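Local coordinates for niemann-Pick type C2 protein (Camponotus japonicus, PDB 3WEB), which binds oleic acid within an immunoglobulin-like beta-sandwich and probably carries such lipids in the chemical communication of worker ants, at residues A[18-23]-A[28-33]. Residues are numbered along the deposited sequence; the frame is centred on the assembly and turned at random.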
loop_
_atom_site.group_PDB
_atom_site.type_symbol
_atom_site.label_atom_id
_atom_site.label_comp_id
_atom_site.label_asym_id
_atom_site.label_seq_id
_atom_site.Cartn_x
_atom_site.Cartn_y
_atom_site.Cartn_z
ATOM N N ILE A 18 -9.227 -1.912 2.633
ATOM C CA ILE A 18 -9.510 -0.655 1.950
ATOM C C ILE A 18 -10.994 -0.379 2.154
ATOM O O ILE A 18 -11.830 -1.204 1.794
ATOM C CB ILE A 18 -9.148 -0.704 0.454
ATOM C CG1 ILE A 18 -7.651 -1.010 0.277
ATOM C CG2 ILE A 18 -9.494 0.627 -0.214
ATOM C CD1 ILE A 18 -7.211 -1.179 -1.165
ATOM N N SER A 19 -11.301 0.781 2.725
ATOM C CA SER A 19 -12.658 1.108 3.192
ATOM C C SER A 19 -13.732 1.037 2.118
ATOM O O SER A 19 -14.879 0.719 2.418
ATOM C CB SER A 19 -12.686 2.492 3.850
ATOM O OG SER A 19 -12.345 3.502 2.918
ATOM N N SER A 20 -13.358 1.318 0.872
ATOM C CA SER A 20 -14.332 1.413 -0.214
ATOM C C SER A 20 -14.626 0.076 -0.896
ATOM O O SER A 20 -15.525 -0.004 -1.737
ATOM C CB SER A 20 -13.845 2.426 -1.255
ATOM O OG SER A 20 -12.560 2.066 -1.733
ATOM N N CYS A 21 -13.882 -0.973 -0.555
ATOM C CA CYS A 21 -14.069 -2.244 -1.238
ATOM C C CYS A 21 -13.916 -3.452 -0.335
ATOM O O CYS A 21 -13.348 -3.359 0.751
ATOM C CB CYS A 21 -13.109 -2.368 -2.425
ATOM S SG CYS A 21 -11.384 -2.682 -1.982
ATOM N N ASP A 22 -14.422 -4.581 -0.818
ATOM C CA ASP A 22 -14.313 -5.845 -0.119
ATOM C C ASP A 22 -13.685 -6.886 -1.053
ATOM O O ASP A 22 -13.979 -6.888 -2.246
ATOM C CB ASP A 22 -15.703 -6.301 0.311
ATOM C CG ASP A 22 -15.651 -7.440 1.283
ATOM O OD1 ASP A 22 -15.485 -7.176 2.494
ATOM O OD2 ASP A 22 -15.768 -8.597 0.836
ATOM N N PRO A 23 -12.814 -7.770 -0.521
ATOM C CA PRO A 23 -12.182 -8.808 -1.361
ATOM C C PRO A 23 -13.154 -9.797 -2.019
ATOM O O PRO A 23 -12.744 -10.578 -2.869
ATOM C CB PRO A 23 -11.237 -9.543 -0.390
ATOM C CG PRO A 23 -11.537 -9.005 0.972
ATOM C CD PRO A 23 -12.166 -7.664 0.797
ATOM N N CYS A 28 -11.230 -4.024 -6.624
ATOM C CA CYS A 28 -11.441 -3.093 -5.510
ATOM C C CYS A 28 -12.022 -1.776 -6.014
ATOM O O CYS A 28 -11.331 -1.030 -6.705
ATOM C CB CYS A 28 -10.140 -2.826 -4.748
ATOM S SG CYS A 28 -10.313 -1.639 -3.394
ATOM N N SER A 29 -13.288 -1.507 -5.676
ATOM C CA SER A 29 -13.923 -0.219 -5.973
ATOM C C SER A 29 -13.251 0.905 -5.191
ATOM O O SER A 29 -13.090 0.809 -3.978
ATOM C CB SER A 29 -15.419 -0.244 -5.620
ATOM O OG SER A 29 -16.101 -1.266 -6.322
ATOM N N ILE A 30 -12.852 1.953 -5.909
ATOM C CA ILE A 30 -12.299 3.173 -5.330
ATOM C C ILE A 30 -13.232 4.294 -5.760
ATOM O O ILE A 30 -13.328 4.608 -6.949
ATOM C CB ILE A 30 -10.850 3.433 -5.827
ATOM C CG1 ILE A 30 -9.929 2.256 -5.458
ATOM C CG2 ILE A 30 -10.315 4.775 -5.327
ATOM C CD1 ILE A 30 -9.563 2.146 -3.991
ATOM N N ILE A 31 -13.941 4.864 -4.793
ATOM C CA ILE A 31 -14.975 5.859 -5.081
ATOM C C ILE A 31 -14.358 7.252 -5.132
ATOM O O ILE A 31 -13.714 7.684 -4.176
ATOM C CB ILE A 31 -16.116 5.837 -4.032
ATOM C CG1 ILE A 31 -16.532 4.399 -3.661
ATOM C CG2 ILE A 31 -17.296 6.688 -4.493
ATOM C CD1 ILE A 31 -17.158 3.577 -4.776
ATOM N N ARG A 32 -14.547 7.950 -6.248
ATOM C CA ARG A 32 -14.107 9.339 -6.344
ATOM C C ARG A 32 -15.031 10.252 -5.541
ATOM O O ARG A 32 -16.183 9.899 -5.263
ATOM C CB ARG A 32 -13.969 9.803 -7.800
ATOM C CG ARG A 32 -15.059 9.326 -8.739
ATOM C CD ARG A 32 -14.573 9.386 -10.176
ATOM N NE ARG A 32 -15.593 8.950 -11.124
ATOM C CZ ARG A 32 -15.497 9.080 -12.445
ATOM N NH1 ARG A 32 -14.421 9.640 -12.986
ATOM N NH2 ARG A 32 -16.481 8.652 -13.228
ATOM N N GLU A 33 -14.499 11.411 -5.159
ATOM C CA GLU A 33 -15.166 12.361 -4.256
ATOM C C GLU A 33 -15.486 11.745 -2.894
ATOM O O GLU A 33 -16.527 12.021 -2.300
ATOM C CB GLU A 33 -16.413 12.975 -4.905
ATOM C CG GLU A 33 -16.120 13.695 -6.210
ATOM C CD GLU A 33 -17.157 14.745 -6.542
ATOM O OE1 GLU A 33 -18.341 14.388 -6.730
ATOM O OE2 GLU A 33 -16.778 15.934 -6.615
#
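A short disulfide loop of the ML-domain beta-sandwich is closed here, Cys21 being joined to Cys28 just after strand 11-18 gives way to a type I turn over Ile18 to Cys21. The bond from Cys21 SG to Cys28 SG measures 2.1 Å, and its chi3 of -88° is close to the unstrained right angle. Cys28 holds its sulfur anti to the backbone N, which carries it across to Cys21 and against Ile18, whose CD1 lies 3.8 Å from Cys28 SG. Beside the disulfide, Ser20 OG donates to Ser29 O at 2.6 Å; the C=O...OG angle of 146° and a donor in the carbonyl plane mark a well-directed bond. With chi1 at 56°, OG stands between its own backbone N and carbonyl carbon, facing strand 28-30. Replacing Ser20 by alanine removes the hydroxyl, and Ser29 O would probably be left without this donor, the turn then meeting the strand through the disulfide and apolar contacts. Ile30 CD1 bends back to 3.8 Å from Ser20 OG and 4.1 Å from Ile18 CG2; both isoleucines touch the bound oleic acid, so this apolar side belongs to the lipid pocket. Ser29 OG instead bonds to Glu25 and Lys132. Strand 28-30 runs parallel to strand 121-131, while Ile18 also packs on Ile36 of strand 34-44 and Phe127 of strand 121-131, one from each sheet, placing the loop where the two sheets meet.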